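Long-range contact in probable intron-encoded endonuclease 1 (Wickerhamomyces canadensis, PDB 6X1J), which cleaves DNA at a specific recognition sequence as a LAGLIDADG homing endonuclease, promoting homing of a mitochondrial 21S rRNA gene intron: residues Ser33-Glu38 with Thr137-Ala142. Sequence-based numbering, arbitrary orientation.
Sequences SKIQEE and TERSLA
Glu-38 and Ser-140 join segments 34-38 and 138-142, which open helices 34-45 and 138-148; the segment axes are 9.3 Å apart at closest and inclined at 47°, with 5.0 Å between the two CA atoms. These are the paired LAGLIDADG helices of the single-chain endonuclease; at or just past their C-terminal ends lie Gly-46, Asp-47, Asp-147 and Asp-148, which bind potassium ions. A small serine suits such close backbones: Ser-140 OG donates to Glu-38 O at 2.8 Å and accepts from Thr-137 N, joining the N-cap backbone of helix 138-148 to that carbonyl. Glu-38, extended beyond CG, is long enough to span the gap, and its OE1 takes a bond from Thr-137 OG1 (2.7 Å) 56° out of the carboxylate plane. Its OE2 uses the syn lone pair to receive Lys-34 NZ at 2.9 Å, a salt bridge that probably favours the charged carboxylate. With CG swung opposite its backbone N (chi1 -176°) and the chain bent at chi3, Arg-139 lays its flat guanidinium against aliphatic Ile-35, whose CG1 sits over the centre of one face, 4.0 Å above the plane. Beside them a water donates to Glu-38 OE1 and accepts from Arg-139 NE at 2.7 Å.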
loop_
_atom_site.group_PDB
_atom_site.type_symbol
_atom_site.label_atom_id
_atom_site.label_comp_id
_atom_site.label_asym_id
_atom_site.label_seq_id
_atom_site.Cartn_x
_atom_site.Cartn_y
_atom_site.Cartn_z
ATOM N N SER A 33 -13.383 7.846 2.055
ATOM C CA SER A 33 -13.329 8.911 1.033
ATOM C C SER A 33 -12.767 8.300 -0.261
ATOM O O SER A 33 -12.100 7.227 -0.170
ATOM C CB SER A 33 -12.490 10.081 1.531
ATOM O OG SER A 33 -11.109 9.715 1.652
ATOM N N LYS A 34 -13.007 8.976 -1.390
ATOM C CA LYS A 34 -12.355 8.703 -2.684
ATOM C C LYS A 34 -10.833 8.610 -2.454
ATOM O O LYS A 34 -10.241 7.588 -2.906
ATOM C CB LYS A 34 -12.719 9.798 -3.699
ATOM C CG LYS A 34 -12.364 9.483 -5.155
ATOM C CD LYS A 34 -12.805 10.551 -6.160
ATOM C CE LYS A 34 -12.670 10.155 -7.615
ATOM N NZ LYS A 34 -11.275 10.210 -8.127
ATOM N N ILE A 35 -10.233 9.604 -1.760
ATOM C CA ILE A 35 -8.757 9.644 -1.549
ATOM C C ILE A 35 -8.317 8.408 -0.784
ATOM O O ILE A 35 -7.325 7.750 -1.193
ATOM C CB ILE A 35 -8.315 10.925 -0.843
ATOM C CG1 ILE A 35 -8.443 12.127 -1.783
ATOM C CG2 ILE A 35 -6.901 10.743 -0.308
ATOM C CD1 ILE A 35 -8.066 13.452 -1.157
ATOM N N GLN A 36 -9.008 8.094 0.292
ATOM C CA GLN A 36 -8.622 6.956 1.153
ATOM C C GLN A 36 -8.748 5.663 0.363
ATOM O O GLN A 36 -7.892 4.773 0.529
ATOM C CB GLN A 36 -9.509 6.933 2.386
ATOM C CG GLN A 36 -9.152 8.052 3.346
ATOM C CD GLN A 36 -10.196 8.335 4.402
ATOM O OE1 GLN A 36 -11.385 8.043 4.258
ATOM N NE2 GLN A 36 -9.718 8.886 5.503
ATOM N N GLU A 37 -9.786 5.570 -0.465
ATOM C CA GLU A 37 -10.111 4.300 -1.145
ATOM C C GLU A 37 -8.954 4.045 -2.111
ATOM O O GLU A 37 -8.442 2.925 -2.088
ATOM C CB GLU A 37 -11.473 4.373 -1.837
ATOM C CG GLU A 37 -11.877 3.077 -2.504
ATOM C CD GLU A 37 -12.969 3.228 -3.558
ATOM O OE1 GLU A 37 -13.923 3.983 -3.299
ATOM O OE2 GLU A 37 -12.862 2.597 -4.647
ATOM N N GLU A 38 -8.611 5.060 -2.910
ATOM C CA GLU A 38 -7.607 4.973 -4.012
ATOM C C GLU A 38 -6.229 4.798 -3.399
ATOM O O GLU A 38 -5.474 3.956 -3.892
ATOM C CB GLU A 38 -7.677 6.164 -4.977
ATOM C CG GLU A 38 -9.006 6.225 -5.717
ATOM C CD GLU A 38 -9.206 7.444 -6.607
ATOM O OE1 GLU A 38 -8.211 8.124 -6.953
ATOM O OE2 GLU A 38 -10.364 7.704 -6.970
ATOM N N THR A 137 -6.370 3.978 -9.806
ATOM C CA THR A 137 -6.083 5.307 -10.405
ATOM C C THR A 137 -4.559 5.587 -10.288
ATOM O O THR A 137 -3.804 4.785 -9.713
ATOM C CB THR A 137 -6.972 6.385 -9.754
ATOM O OG1 THR A 137 -6.480 6.644 -8.438
ATOM C CG2 THR A 137 -8.431 5.961 -9.687
ATOM N N GLU A 138 -4.105 6.684 -10.851
ATOM C CA GLU A 138 -2.692 7.139 -10.684
ATOM C C GLU A 138 -2.357 7.326 -9.195
ATOM O O GLU A 138 -1.232 6.917 -8.833
ATOM C CB GLU A 138 -2.435 8.459 -11.413
ATOM C CG GLU A 138 -2.649 8.391 -12.911
ATOM C CD GLU A 138 -4.042 8.797 -13.339
ATOM O OE1 GLU A 138 -4.982 8.765 -12.469
ATOM O OE2 GLU A 138 -4.182 9.123 -14.535
ATOM N N ARG A 139 -3.307 7.789 -8.345
ATOM C CA ARG A 139 -3.055 7.888 -6.892
ATOM C C ARG A 139 -2.716 6.476 -6.388
ATOM O O ARG A 139 -1.669 6.337 -5.709
ATOM C CB ARG A 139 -4.205 8.598 -6.159
ATOM C CG ARG A 139 -3.961 8.825 -4.667
ATOM C CD ARG A 139 -5.155 9.451 -3.934
ATOM N NE ARG A 139 -5.414 10.831 -4.330
ATOM C CZ ARG A 139 -4.902 11.905 -3.730
ATOM N NH1 ARG A 139 -4.073 11.763 -2.698
ATOM N NH2 ARG A 139 -5.194 13.108 -4.205
ATOM N N SER A 140 -3.526 5.457 -6.732
ATOM C CA SER A 140 -3.296 4.038 -6.332
ATOM C C SER A 140 -1.910 3.602 -6.824
ATOM O O SER A 140 -1.159 2.965 -6.037
ATOM C CB SER A 140 -4.367 3.045 -6.868
ATOM O OG SER A 140 -5.707 3.502 -6.690
ATOM N N LEU A 141 -1.592 3.900 -8.081
ATOM C CA LEU A 141 -0.276 3.498 -8.686
ATOM C C LEU A 141 0.888 4.048 -7.856
ATOM O O LEU A 141 1.874 3.298 -7.674
ATOM C CB LEU A 141 -0.133 4.041 -10.106
ATOM C CG LEU A 141 -0.845 3.273 -11.213
ATOM C CD1 LEU A 141 -0.529 3.939 -12.536
ATOM C CD2 LEU A 141 -0.421 1.818 -11.228
ATOM N N ALA A 142 0.776 5.294 -7.370
ATOM C CA ALA A 142 1.860 5.980 -6.613
ATOM C C ALA A 142 2.102 5.250 -5.304
ATOM O O ALA A 142 3.268 5.040 -4.931
ATOM C CB ALA A 142 1.532 7.432 -6.349
HETATM O O HOH W 1 -7.848 10.706 -5.536
#